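Local atomic coordinates of endo-b-1,4-glucanase (Nasutitermes takasagoensis, PDB entry 1KS8), a protein that probably hydrolyses internal beta-1,4-glucosidic linkages of cellulose and related beta-D-glucans, as a family 9 glycoside hydrolase. Residues 140-145 with 197-202; 50-55 with 96-101; 125-130 with 357-362; 42-47 with 112-117. One frame throughout, in Å; residues are numbered along the deposited sequence.

Contact 1 of 4, residues 140-145 with 197-202; sequences YKIDTS and DSITDA
Ile199 packs its whole side chain against the side chains of Tyr140 and Ile142 and the backbone between them, with no hydrogen bond crossing between the segments. Its CB sends out two branches. The methyl CG2, anti to the backbone N, meets the tyrosine, 3.6 Å from Tyr140 CB, and lies oblique to the ring near CG and CD2. The other branch starts at CG1, which lies 3.8 Å from Lys141 O. Because chi2 is 180°, the chain then runs straight on, and CD1 comes to rest against the peptide between Tyr140 and Lys141, 3.7 Å from Tyr140 O. The same methyl touches Ile142 CG2 at 4.1 Å. Residues 140-142 belong to an edge strand of a three-stranded antiparallel sheet, hydrogen-bonded through Tyr140 and Ile142 to strand 113-117, while Ile199 is the centre of an inverse gamma turn between the end of helix 195-198 and a 3-10 segment, and its CB points toward the strand. Contacts flank the isoleucine at both ends. Ser198 CB sits 4.0 Å from Ile142 CG2, and its OG is hydrogen-bonded to Pro147 O. Beyond CG2, Asp201 CB stands 3.8 Å from Tyr140 CE2, its carboxylate plane turned 47° from the ring; Asp201 OD1 is bound by Gln116 NE2 and Gly120 N.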
loop_
_atom_site.group_PDB
_atom_site.type_symbol
_atom_site.label_atom_id
_atom_site.label_comp_id
_atom_site.label_asym_id
_atom_site.label_seq_id
_atom_site.Cartn_x
_atom_site.Cartn_y
_atom_site.Cartn_z
ATOM N N TYR A 140 -15.815 -6.335 10.791
ATOM C CA TYR A 140 -15.513 -5.673 12.054
ATOM C C TYR A 140 -15.404 -4.170 11.840
ATOM O O TYR A 140 -14.881 -3.716 10.818
ATOM C CB TYR A 140 -14.198 -6.211 12.621
ATOM C CG TYR A 140 -14.153 -7.716 12.787
ATOM C CD1 TYR A 140 -15.110 -8.385 13.547
ATOM C CD2 TYR A 140 -13.134 -8.468 12.203
ATOM C CE1 TYR A 140 -15.052 -9.770 13.726
ATOM C CE2 TYR A 140 -13.066 -9.850 12.375
ATOM C CZ TYR A 140 -14.024 -10.492 13.136
ATOM O OH TYR A 140 -13.946 -11.858 13.310
ATOM N N LYS A 141 -15.881 -3.399 12.810
ATOM C CA LYS A 141 -15.861 -1.952 12.689
ATOM C C LYS A 141 -15.337 -1.227 13.920
ATOM O O LYS A 141 -15.204 -1.805 15.002
ATOM C CB LYS A 141 -17.282 -1.452 12.424
ATOM C CG LYS A 141 -18.224 -1.662 13.610
ATOM C CD LYS A 141 -19.632 -1.163 13.313
ATOM C CE LYS A 141 -20.499 -1.166 14.564
ATOM N NZ LYS A 141 -20.604 -2.516 15.171
ATOM N N ILE A 142 -15.025 0.047 13.722
ATOM C CA ILE A 142 -14.620 0.912 14.813
ATOM C C ILE A 142 -15.766 1.920 14.881
ATOM O O ILE A 142 -16.454 2.161 13.883
ATOM C CB ILE A 142 -13.274 1.654 14.552
ATOM C CG1 ILE A 142 -13.278 2.332 13.181
ATOM C CG2 ILE A 142 -12.111 0.680 14.680
ATOM C CD1 ILE A 142 -12.056 3.212 12.939
ATOM N N ASP A 143 -16.002 2.471 16.065
ATOM C CA ASP A 143 -17.059 3.455 16.257
ATOM C C ASP A 143 -16.706 4.317 17.462
ATOM O O ASP A 143 -15.587 4.247 17.961
ATOM C CB ASP A 143 -18.426 2.776 16.448
ATOM C CG ASP A 143 -18.403 1.667 17.481
ATOM O OD1 ASP A 143 -17.744 1.829 18.525
ATOM O OD2 ASP A 143 -19.064 0.630 17.250
ATOM N N THR A 144 -17.644 5.128 17.935
ATOM C CA THR A 144 -17.352 5.998 19.069
ATOM C C THR A 144 -17.003 5.269 20.366
ATOM O O THR A 144 -16.271 5.806 21.195
ATOM C CB THR A 144 -18.513 6.979 19.341
ATOM O OG1 THR A 144 -19.723 6.248 19.574
ATOM C CG2 THR A 144 -18.702 7.911 18.152
ATOM N N SER A 145 -17.508 4.051 20.540
ATOM C CA SER A 145 -17.223 3.283 21.753
ATOM C C SER A 145 -15.952 2.449 21.603
ATOM O O SER A 145 -15.300 2.106 22.590
ATOM C CB SER A 145 -18.403 2.368 22.094
ATOM O OG SER A 145 -18.622 1.404 21.082
ATOM N N ASP A 197 -7.237 -2.410 19.041
ATOM C CA ASP A 197 -7.713 -2.654 20.399
ATOM C C ASP A 197 -9.234 -2.785 20.285
ATOM O O ASP A 197 -9.899 -3.293 21.187
ATOM C CB ASP A 197 -7.369 -1.491 21.340
ATOM C CG ASP A 197 -5.932 -1.533 21.831
ATOM O OD1 ASP A 197 -5.288 -2.596 21.727
ATOM O OD2 ASP A 197 -5.451 -0.497 22.337
ATOM N N SER A 198 -9.773 -2.311 19.163
ATOM C CA SER A 198 -11.208 -2.377 18.891
ATOM C C SER A 198 -11.485 -3.589 18.002
ATOM O O SER A 198 -12.295 -4.450 18.345
ATOM C CB SER A 198 -11.672 -1.089 18.209
ATOM O OG SER A 198 -11.493 0.022 19.075
ATOM N N ILE A 199 -10.821 -3.644 16.853
ATOM C CA ILE A 199 -10.957 -4.779 15.946
ATOM C C ILE A 199 -9.809 -5.677 16.395
ATOM O O ILE A 199 -8.720 -5.671 15.815
ATOM C CB ILE A 199 -10.778 -4.346 14.475
ATOM C CG1 ILE A 199 -11.880 -3.350 14.101
ATOM C CG2 ILE A 199 -10.825 -5.564 13.560
ATOM C CD1 ILE A 199 -11.815 -2.837 12.672
ATOM N N THR A 200 -10.058 -6.435 17.457
ATOM C CA THR A 200 -9.029 -7.288 18.031
ATOM C C THR A 200 -8.468 -8.380 17.134
ATOM O O THR A 200 -7.346 -8.831 17.349
ATOM C CB THR A 200 -9.505 -7.925 19.356
ATOM O OG1 THR A 200 -10.680 -8.708 19.123
ATOM C CG2 THR A 200 -9.813 -6.838 20.385
ATOM N N ASP A 201 -9.219 -8.812 16.129
ATOM C CA ASP A 201 -8.699 -9.851 15.251
ATOM C C ASP A 201 -7.444 -9.346 14.544
ATOM O O ASP A 201 -6.525 -10.114 14.267
ATOM C CB ASP A 201 -9.739 -10.260 14.209
ATOM C CG ASP A 201 -9.343 -11.523 13.465
ATOM O OD1 ASP A 201 -9.186 -11.479 12.227
ATOM O OD2 ASP A 201 -9.187 -12.565 14.134
ATOM N N ALA A 202 -7.408 -8.046 14.273
ATOM C CA ALA A 202 -6.281 -7.438 13.572
ATOM C C ALA A 202 -5.003 -7.310 14.391
ATOM O O ALA A 202 -3.925 -7.099 13.835
ATOM C CB ALA A 202 -6.691 -6.061 13.043
#

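Contact 2 of 4, residues 50-55 with 96-101; sequences GGYFDA and VKWATD
A single direct hydrogen bond joins Gly51 to Trp98: the indole NE1 donates to Gly51 O over 2.9 Å. The acceptor lies exactly in the indole plane, but NE1 stands 49° out of the carbonyl plane and the N-H...O angle is 134°, so the bond is bent at the hydrogen and approaches the carbonyl from above its plane. A water makes a second polar link, accepting from Gly51 N and donating to Trp98 O at 2.7 Å.

Aromatic and apolar packing covers the rest. Trp98 CD1 sits over the centre of one face of the Tyr52 ring, 4.0 Å above it, although the two rings themselves meet obliquely, with centroids 5.0 Å apart. Tyr52 OH lies 3.6 Å from Trp98 CB and is hydrogen-bonded to Ala95 O, which holds the hydroxyl on the helix backbone. Tyr52 CE2 touches Ala99 CB at 3.8 Å, oblique to the ring. Trp98 reaches the loop with CG anti to its backbone N (chi1 -164°), and its indole also takes a cation-pi contact from Arg20.

The loop before strand 60-61 is thereby laid on helix 89-106 of the (alpha/alpha)6 barrel, whose Val96 and Ala99 pack on helix 62-78, while Thr100 touches helix 149-165.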
loop_
_atom_site.group_PDB
_atom_site.type_symbol
_atom_site.label_atom_id
_atom_site.label_comp_id
_atom_site.label_asym_id
_atom_site.label_seq_id
_atom_site.Cartn_x
_atom_site.Cartn_y
_atom_site.Cartn_z
ATOM N N GLY A 50 -16.165 -5.400 -2.825
ATOM C CA GLY A 50 -15.139 -4.613 -3.480
ATOM C C GLY A 50 -13.878 -4.521 -2.644
ATOM O O GLY A 50 -13.655 -5.335 -1.744
ATOM N N GLY A 51 -13.050 -3.526 -2.936
ATOM C CA GLY A 51 -11.810 -3.369 -2.201
ATOM C C GLY A 51 -10.772 -4.389 -2.632
ATOM O O GLY A 51 -10.985 -5.153 -3.578
ATOM N N TYR A 52 -9.647 -4.404 -1.927
ATOM C CA TYR A 52 -8.556 -5.322 -2.233
ATOM C C TYR A 52 -8.331 -6.400 -1.187
ATOM O O TYR A 52 -8.427 -6.143 0.015
ATOM C CB TYR A 52 -7.231 -4.566 -2.351
ATOM C CG TYR A 52 -7.092 -3.660 -3.542
ATOM C CD1 TYR A 52 -6.950 -4.184 -4.824
ATOM C CD2 TYR A 52 -7.059 -2.277 -3.387
ATOM C CE1 TYR A 52 -6.774 -3.360 -5.922
ATOM C CE2 TYR A 52 -6.883 -1.436 -4.483
ATOM C CZ TYR A 52 -6.740 -1.988 -5.747
ATOM O OH TYR A 52 -6.554 -1.176 -6.840
ATOM N N PHE A 53 -8.028 -7.604 -1.655
ATOM C CA PHE A 53 -7.669 -8.688 -0.754
ATOM C C PHE A 53 -6.283 -8.220 -0.317
ATOM O O PHE A 53 -5.529 -7.656 -1.118
ATOM C CB PHE A 53 -7.584 -10.011 -1.512
ATOM C CG PHE A 53 -8.924 -10.557 -1.925
ATOM C CD1 PHE A 53 -9.943 -10.712 -0.990
ATOM C CD2 PHE A 53 -9.151 -10.957 -3.236
ATOM C CE1 PHE A 53 -11.172 -11.266 -1.352
ATOM C CE2 PHE A 53 -10.375 -11.514 -3.609
ATOM C CZ PHE A 53 -11.384 -11.668 -2.666
ATOM N N ASP A 54 -5.932 -8.452 0.940
ATOM C CA ASP A 54 -4.661 -7.956 1.451
ATOM C C ASP A 54 -3.375 -8.490 0.847
ATOM O O ASP A 54 -2.527 -7.721 0.392
ATOM C CB ASP A 54 -4.594 -8.154 2.963
ATOM C CG ASP A 54 -3.333 -7.571 3.562
ATOM O OD1 ASP A 54 -3.160 -6.334 3.495
ATOM O OD2 ASP A 54 -2.506 -8.347 4.089
ATOM N N ALA A 55 -3.229 -9.809 0.845
ATOM C CA ALA A 55 -2.001 -10.412 0.361
ATOM C C ALA A 55 -2.276 -11.690 -0.415
ATOM O O ALA A 55 -2.916 -11.650 -1.461
ATOM C CB ALA A 55 -1.094 -10.694 1.554
ATOM N N VAL A 96 -6.618 3.354 -7.637
ATOM C CA VAL A 96 -6.924 4.136 -6.450
ATOM C C VAL A 96 -8.424 4.061 -6.163
ATOM O O VAL A 96 -8.842 3.813 -5.029
ATOM C CB VAL A 96 -6.516 5.613 -6.648
ATOM C CG1 VAL A 96 -7.060 6.470 -5.511
ATOM C CG2 VAL A 96 -5.001 5.725 -6.707
ATOM N N LYS A 97 -9.234 4.245 -7.199
ATOM C CA LYS A 97 -10.681 4.223 -7.032
ATOM C C LYS A 97 -11.214 2.878 -6.547
ATOM O O LYS A 97 -12.226 2.826 -5.848
ATOM C CB LYS A 97 -11.366 4.624 -8.345
ATOM C CG LYS A 97 -12.864 4.867 -8.220
ATOM C CD LYS A 97 -13.408 5.543 -9.473
ATOM C CE LYS A 97 -14.865 5.952 -9.308
ATOM N NZ LYS A 97 -15.771 4.785 -9.137
ATOM N N TRP A 98 -10.543 1.787 -6.901
ATOM C CA TRP A 98 -11.015 0.485 -6.454
ATOM C C TRP A 98 -10.989 0.446 -4.929
ATOM O O TRP A 98 -11.854 -0.155 -4.295
ATOM C CB TRP A 98 -10.151 -0.641 -7.024
ATOM C CG TRP A 98 -10.823 -1.969 -6.906
ATOM C CD1 TRP A 98 -10.768 -2.831 -5.846
ATOM C CD2 TRP A 98 -11.744 -2.539 -7.841
ATOM N NE1 TRP A 98 -11.605 -3.900 -6.064
ATOM C CE2 TRP A 98 -12.217 -3.746 -7.280
ATOM C CE3 TRP A 98 -12.219 -2.144 -9.099
ATOM C CZ2 TRP A 98 -13.146 -4.564 -7.935
ATOM C CZ3 TRP A 98 -13.143 -2.956 -9.750
ATOM C CH2 TRP A 98 -13.596 -4.151 -9.166
ATOM N N ALA A 99 -9.996 1.102 -4.342
ATOM C CA ALA A 99 -9.877 1.146 -2.895
ATOM C C ALA A 99 -10.834 2.166 -2.277
ATOM O O ALA A 99 -11.554 1.852 -1.335
ATOM C CB ALA A 99 -8.439 1.468 -2.498
ATOM N N THR A 100 -10.858 3.381 -2.815
ATOM C CA THR A 100 -11.723 4.409 -2.247
ATOM C C THR A 100 -13.220 4.130 -2.385
ATOM O O THR A 100 -14.000 4.531 -1.521
ATOM C CB THR A 100 -11.373 5.814 -2.799
ATOM O OG1 THR A 100 -11.455 5.819 -4.227
ATOM C CG2 THR A 100 -9.953 6.200 -2.380
ATOM N N ASP A 101 -13.631 3.441 -3.447
ATOM C CA ASP A 101 -15.047 3.108 -3.588
ATOM C C ASP A 101 -15.427 2.232 -2.399
ATOM O O ASP A 101 -16.528 2.336 -1.855
ATOM C CB ASP A 101 -15.318 2.328 -4.875
ATOM C CG ASP A 101 -15.434 3.218 -6.089
ATOM O OD1 ASP A 101 -15.549 4.451 -5.923
ATOM O OD2 ASP A 101 -15.424 2.675 -7.213
HETATM O O HOH W 1 -14.104 -1.529 -4.768
#

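Contact 3 of 4, residues 125-130 with 357-362; sequences AFWGRP and RPHHRS. With SO4 (sulfate ion), chain B.
Phe126 meets Arg361 through its carbonyl: Arg361 NE donates to Phe126 O at 2.6 Å with an N-H...O angle of 162°, and the bond lies in the carbonyl plane and close to the guanidinium plane. Next along the chain, Trp127 offers its indole face. Arg361 CG sits over the six-membered ring, 3.3 Å from its centroid and 10° off the normal, a CH-pi contact; Trp127 CE3 lies over one face of the guanidinium, whose plane is tilted 34° to the indole. The far rim of Trp127 points edge-on to the face of His359, with Trp127 CZ3 4.1 Å from His359 CE1. Replacing Trp127 by an alanine would probably open a gap beneath Arg361 CG and take away the edge that meets the face of His359. Gly128 O lies 3.6 Å from Arg361 CB, buried with no polar partner, and Pro130 CD closes the contact on Ser362 CB.

Arg361 NH1 and NH2 and His359 NE2 all donate to one sulfate, probably from the crystallisation liquor; Gly56 O also takes Arg361 NH1, Arg405 O takes His359 ND1, and Trp127 packs against both donors. With His359 about 4 Å from the side chain of Glu412, this is consistent with a pocket that can hold an anion near the predicted active site.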
loop_
_atom_site.group_PDB
_atom_site.type_symbol
_atom_site.label_atom_id
_atom_site.label_comp_id
_atom_site.label_asym_id
_atom_site.label_seq_id
_atom_site.Cartn_x
_atom_site.Cartn_y
_atom_site.Cartn_z
ATOM N N ALA A 125 -7.358 -20.626 6.902
ATOM C CA ALA A 125 -7.489 -22.079 6.985
ATOM C C ALA A 125 -7.893 -22.658 5.630
ATOM O O ALA A 125 -7.861 -23.872 5.424
ATOM C CB ALA A 125 -8.526 -22.448 8.037
ATOM N N PHE A 126 -8.269 -21.774 4.714
ATOM C CA PHE A 126 -8.691 -22.148 3.372
ATOM C C PHE A 126 -7.610 -21.817 2.352
ATOM O O PHE A 126 -6.977 -20.768 2.438
ATOM C CB PHE A 126 -9.967 -21.371 3.018
ATOM C CG PHE A 126 -10.362 -21.448 1.564
ATOM C CD1 PHE A 126 -10.997 -22.577 1.059
ATOM C CD2 PHE A 126 -10.125 -20.376 0.708
ATOM C CE1 PHE A 126 -11.392 -22.637 -0.277
ATOM C CE2 PHE A 126 -10.516 -20.425 -0.629
ATOM C CZ PHE A 126 -11.151 -21.556 -1.121
ATOM N N TRP A 127 -7.383 -22.727 1.408
ATOM C CA TRP A 127 -6.440 -22.481 0.322
ATOM C C TRP A 127 -7.175 -22.859 -0.956
ATOM O O TRP A 127 -7.512 -24.022 -1.168
ATOM C CB TRP A 127 -5.154 -23.311 0.441
ATOM C CG TRP A 127 -4.125 -22.866 -0.568
ATOM C CD1 TRP A 127 -4.098 -23.161 -1.902
ATOM C CD2 TRP A 127 -3.058 -21.933 -0.346
ATOM N NE1 TRP A 127 -3.087 -22.465 -2.527
ATOM C CE2 TRP A 127 -2.435 -21.702 -1.595
ATOM C CE3 TRP A 127 -2.575 -21.265 0.787
ATOM C CZ2 TRP A 127 -1.352 -20.825 -1.742
ATOM C CZ3 TRP A 127 -1.500 -20.394 0.643
ATOM C CH2 TRP A 127 -0.901 -20.182 -0.616
ATOM N N GLY A 128 -7.438 -21.865 -1.797
ATOM C CA GLY A 128 -8.150 -22.117 -3.036
ATOM C C GLY A 128 -8.534 -20.814 -3.704
ATOM O O GLY A 128 -8.005 -19.759 -3.360
ATOM N N ARG A 129 -9.451 -20.885 -4.662
ATOM C CA ARG A 129 -9.897 -19.694 -5.382
ATOM C C ARG A 129 -10.860 -18.894 -4.509
ATOM O O ARG A 129 -11.684 -19.464 -3.801
ATOM C CB ARG A 129 -10.579 -20.100 -6.690
ATOM C CG ARG A 129 -9.645 -20.780 -7.689
ATOM C CD ARG A 129 -10.403 -21.288 -8.910
ATOM N NE ARG A 129 -11.262 -22.410 -8.553
ATOM C CZ ARG A 129 -11.011 -23.683 -8.847
ATOM N NH1 ARG A 129 -9.921 -24.024 -9.524
ATOM N NH2 ARG A 129 -11.844 -24.623 -8.432
ATOM N N PRO A 130 -10.777 -17.556 -4.555
ATOM C CA PRO A 130 -11.689 -16.769 -3.716
ATOM C C PRO A 130 -13.172 -17.001 -3.989
ATOM O O PRO A 130 -13.988 -16.967 -3.061
ATOM C CB PRO A 130 -11.243 -15.327 -3.971
ATOM C CG PRO A 130 -10.665 -15.370 -5.354
ATOM C CD PRO A 130 -9.922 -16.687 -5.384
ATOM N N ARG A 357 6.706 -19.086 -7.371
ATOM C CA ARG A 357 5.856 -19.699 -6.359
ATOM C C ARG A 357 5.490 -18.736 -5.228
ATOM O O ARG A 357 5.684 -19.040 -4.046
ATOM C CB ARG A 357 6.549 -20.941 -5.787
ATOM C CG ARG A 357 6.914 -21.975 -6.846
ATOM C CD ARG A 357 7.685 -23.139 -6.246
ATOM N NE ARG A 357 7.971 -24.189 -7.225
ATOM C CZ ARG A 357 8.840 -24.076 -8.224
ATOM N NH1 ARG A 357 9.526 -22.953 -8.393
ATOM N NH2 ARG A 357 9.024 -25.091 -9.058
ATOM N N PRO A 358 4.956 -17.554 -5.570
ATOM C CA PRO A 358 4.596 -16.628 -4.492
ATOM C C PRO A 358 3.562 -17.257 -3.561
ATOM O O PRO A 358 2.739 -18.068 -3.990
ATOM C CB PRO A 358 4.053 -15.408 -5.244
ATOM C CG PRO A 358 3.516 -15.993 -6.517
ATOM C CD PRO A 358 4.580 -17.003 -6.885
ATOM N N HIS A 359 3.631 -16.890 -2.285
ATOM C CA HIS A 359 2.706 -17.384 -1.261
ATOM C C HIS A 359 1.393 -16.665 -1.552
ATOM O O HIS A 359 1.029 -15.696 -0.882
ATOM C CB HIS A 359 3.242 -16.993 0.114
ATOM C CG HIS A 359 2.489 -17.599 1.253
ATOM N ND1 HIS A 359 2.660 -18.909 1.644
ATOM C CD2 HIS A 359 1.560 -17.073 2.086
ATOM C CE1 HIS A 359 1.867 -19.165 2.670
ATOM N NE2 HIS A 359 1.190 -18.068 2.957
ATOM N N HIS A 360 0.666 -17.177 -2.535
ATOM C CA HIS A 360 -0.538 -16.512 -3.006
ATOM C C HIS A 360 -1.545 -17.531 -3.528
ATOM O O HIS A 360 -1.273 -18.267 -4.479
ATOM C CB HIS A 360 -0.071 -15.553 -4.101
ATOM C CG HIS A 360 -1.114 -14.609 -4.596
ATOM N ND1 HIS A 360 -1.910 -14.887 -5.687
ATOM C CD2 HIS A 360 -1.443 -13.358 -4.197
ATOM C CE1 HIS A 360 -2.679 -13.844 -5.942
ATOM N NE2 HIS A 360 -2.416 -12.902 -5.054
ATOM N N ARG A 361 -2.716 -17.554 -2.905
ATOM C CA ARG A 361 -3.757 -18.505 -3.261
ATOM C C ARG A 361 -4.342 -18.438 -4.664
ATOM O O ARG A 361 -4.273 -19.415 -5.410
ATOM C CB ARG A 361 -4.890 -18.417 -2.241
ATOM C CG ARG A 361 -4.490 -18.899 -0.859
ATOM C CD ARG A 361 -5.542 -18.545 0.175
ATOM N NE ARG A 361 -5.207 -19.052 1.506
ATOM C CZ ARG A 361 -4.257 -18.553 2.293
ATOM N NH1 ARG A 361 -3.526 -17.521 1.895
ATOM N NH2 ARG A 361 -4.051 -19.084 3.493
ATOM N N SER A 362 -4.912 -17.299 -5.041
ATOM C CA SER A 362 -5.551 -17.225 -6.348
ATOM C C SER A 362 -4.650 -17.547 -7.532
ATOM O O SER A 362 -5.083 -18.221 -8.466
ATOM C CB SER A 362 -6.240 -15.867 -6.548
ATOM O OG SER A 362 -5.318 -14.803 -6.645
HETATM S S SO4 B . -1.473 -16.466 4.874
HETATM O O1 SO4 B . 0.009 -17.084 5.036
HETATM O O2 SO4 B . -2.368 -17.555 5.202
HETATM O O3 SO4 B . -1.611 -15.427 5.664
HETATM O O4 SO4 B . -1.567 -16.184 3.464
#

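Contact 4 of 4, residues 42-47 with 112-117; sequences GDQGQD and EFYGQV
With CG anti to its own carbonyl carbon (chi1 -81°), Tyr114 extends its phenol from the sheet to the loop 42-47, where its hydroxyl meets the backbone of Asp43. That loop makes a type I beta turn from Gly42 to Gly45, closed by Gly45 N to Gly42 O, while Tyr114 lies on strand 113-117, the middle strand of the three-stranded sheet, just before the classic bulge that Gly115 and Gln116 form opposite Tyr140. Asp43 N donates to Tyr114 OH at 2.9 Å, nearly straight at 162°. Gly42 CA makes an off-centre CH-pi contact with the ring, 4.2 Å from its centroid; a CB on Gly42 would be tight against Tyr114 CZ and clash with Gln46 NE2. Asp43 turns its carboxylate almost perpendicular to the phenol plane, with OD2 at the ring edge, and its OD1 has a long, weak ion pair with Lys141 NZ. A phenylalanine in place of Tyr114 is likely to leave Asp43 N without its acceptor and a bridging water with one partner fewer. That water lies 2.6 Å from Tyr114 OH, donates to Glu112 OE1 and accepts from Gln44 NE2; Glu112 OE1 is also hydrogen-bonded to Thr108 OG1. Bent at chi2 (73°), Gln44 brings the same NE2 to Gln46 OE1, donating to it at 3.0 Å.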
loop_
_atom_site.group_PDB
_atom_site.type_symbol
_atom_site.label_atom_id
_atom_site.label_comp_id
_atom_site.label_asym_id
_atom_site.label_seq_id
_atom_site.Cartn_x
_atom_site.Cartn_y
_atom_site.Cartn_z
ATOM N N GLY A 42 -21.876 -5.519 6.079
ATOM C CA GLY A 42 -21.784 -5.037 7.445
ATOM C C GLY A 42 -22.781 -5.692 8.382
ATOM O O GLY A 42 -23.544 -6.571 7.981
ATOM N N ASP A 43 -22.783 -5.248 9.635
ATOM C CA ASP A 43 -23.665 -5.816 10.645
ATOM C C ASP A 43 -25.157 -5.624 10.375
ATOM O O ASP A 43 -25.977 -6.393 10.876
ATOM C CB ASP A 43 -23.280 -5.266 12.021
ATOM C CG ASP A 43 -21.879 -5.694 12.443
ATOM O OD1 ASP A 43 -21.386 -5.206 13.481
ATOM O OD2 ASP A 43 -21.267 -6.525 11.737
ATOM N N GLN A 44 -25.509 -4.609 9.589
ATOM C CA GLN A 44 -26.908 -4.371 9.240
ATOM C C GLN A 44 -27.167 -4.827 7.809
ATOM O O GLN A 44 -28.230 -4.579 7.245
ATOM C CB GLN A 44 -27.275 -2.887 9.376
ATOM C CG GLN A 44 -27.587 -2.453 10.800
ATOM C CD GLN A 44 -26.358 -2.374 11.671
ATOM O OE1 GLN A 44 -26.417 -2.631 12.875
ATOM N NE2 GLN A 44 -25.236 -1.998 11.075
ATOM N N GLY A 45 -26.183 -5.497 7.222
ATOM C CA GLY A 45 -26.331 -5.973 5.860
ATOM C C GLY A 45 -25.871 -4.975 4.815
ATOM O O GLY A 45 -26.148 -5.154 3.628
ATOM N N GLN A 46 -25.173 -3.925 5.244
ATOM C CA GLN A 46 -24.675 -2.923 4.309
ATOM C C GLN A 46 -23.704 -3.578 3.336
ATOM O O GLN A 46 -22.908 -4.433 3.716
ATOM C CB GLN A 46 -23.932 -1.801 5.040
ATOM C CG GLN A 46 -24.734 -1.048 6.088
ATOM C CD GLN A 46 -24.488 -1.557 7.495
ATOM O OE1 GLN A 46 -24.513 -0.784 8.453
ATOM N NE2 GLN A 46 -24.259 -2.858 7.630
ATOM N N ASP A 47 -23.766 -3.161 2.081
ATOM C CA ASP A 47 -22.883 -3.696 1.057
ATOM C C ASP A 47 -21.431 -3.315 1.347
ATOM O O ASP A 47 -21.115 -2.140 1.508
ATOM C CB ASP A 47 -23.312 -3.147 -0.309
ATOM C CG ASP A 47 -22.368 -3.536 -1.426
ATOM O OD1 ASP A 47 -21.699 -4.583 -1.311
ATOM O OD2 ASP A 47 -22.316 -2.798 -2.434
ATOM N N GLU A 112 -18.578 5.869 12.147
ATOM C CA GLU A 112 -18.545 4.411 12.130
ATOM C C GLU A 112 -17.798 3.998 10.876
ATOM O O GLU A 112 -18.043 4.531 9.795
ATOM C CB GLU A 112 -19.958 3.824 12.103
ATOM C CG GLU A 112 -19.985 2.307 12.264
ATOM C CD GLU A 112 -21.390 1.749 12.369
ATOM O OE1 GLU A 112 -22.036 1.541 11.319
ATOM O OE2 GLU A 112 -21.853 1.531 13.508
ATOM N N PHE A 113 -16.882 3.049 11.019
ATOM C CA PHE A 113 -16.102 2.609 9.875
ATOM C C PHE A 113 -15.724 1.138 9.959
ATOM O O PHE A 113 -15.158 0.689 10.958
ATOM C CB PHE A 113 -14.829 3.455 9.771
ATOM C CG PHE A 113 -14.022 3.178 8.542
ATOM C CD1 PHE A 113 -14.466 3.606 7.300
ATOM C CD2 PHE A 113 -12.834 2.460 8.622
ATOM C CE1 PHE A 113 -13.741 3.324 6.148
ATOM C CE2 PHE A 113 -12.098 2.169 7.475
ATOM C CZ PHE A 113 -12.554 2.602 6.235
ATOM N N TYR A 114 -16.040 0.383 8.915
ATOM C CA TYR A 114 -15.679 -1.025 8.901
ATOM C C TYR A 114 -14.225 -1.164 8.480
ATOM O O TYR A 114 -13.826 -0.706 7.407
ATOM C CB TYR A 114 -16.604 -1.821 7.979
ATOM C CG TYR A 114 -17.910 -2.156 8.655
ATOM C CD1 TYR A 114 -18.942 -1.217 8.735
ATOM C CD2 TYR A 114 -18.087 -3.386 9.287
ATOM C CE1 TYR A 114 -20.118 -1.500 9.437
ATOM C CE2 TYR A 114 -19.252 -3.676 9.988
ATOM C CZ TYR A 114 -20.260 -2.730 10.061
ATOM O OH TYR A 114 -21.402 -3.018 10.771
ATOM N N GLY A 115 -13.436 -1.787 9.350
ATOM C CA GLY A 115 -12.019 -1.950 9.084
ATOM C C GLY A 115 -11.572 -3.335 8.673
ATOM O O GLY A 115 -10.381 -3.558 8.442
ATOM N N GLN A 116 -12.502 -4.277 8.576
ATOM C CA GLN A 116 -12.122 -5.621 8.179
ATOM C C GLN A 116 -13.300 -6.465 7.734
ATOM O O GLN A 116 -14.394 -6.352 8.282
ATOM C CB GLN A 116 -11.424 -6.334 9.346
ATOM C CG GLN A 116 -10.619 -7.570 8.947
ATOM C CD GLN A 116 -9.851 -8.161 10.119
ATOM O OE1 GLN A 116 -9.159 -7.444 10.844
ATOM N NE2 GLN A 116 -9.960 -9.474 10.304
ATOM N N VAL A 117 -13.072 -7.285 6.715
ATOM C CA VAL A 117 -14.073 -8.240 6.250
ATOM C C VAL A 117 -13.286 -9.534 6.107
ATOM O O VAL A 117 -12.281 -9.592 5.381
ATOM C CB VAL A 117 -14.707 -7.875 4.898
ATOM C CG1 VAL A 117 -15.710 -8.962 4.505
ATOM C CG2 VAL A 117 -15.416 -6.532 5.001
HETATM O O HOH W 2 -22.986 -1.124 11.561
#

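In the fold
Contacts 1 and 4 work on one small antiparallel sheet: their centres are about 11 Å apart, and strands 139-142 and 113-117 bond directly, through Tyr140 O with Gly115 N and Ile142 N with Phe113 O. Contact 2, centred about 15 Å from contact 4, is nested within the loop that contact 4 closes, its helix 89-106 leading into strand 113-117. Contact 3 lies farther away, 18 Å between centres from contact 2 and 27 Å from contact 1, and encloses contact 1 along the chain. Of the other three, contact 2 alone touches it, through Phe53 on Pro130 and Ala55 on His360, and so meets the predicted active-site region of this (alpha/alpha)6 enzyme, near which contact 3 lies.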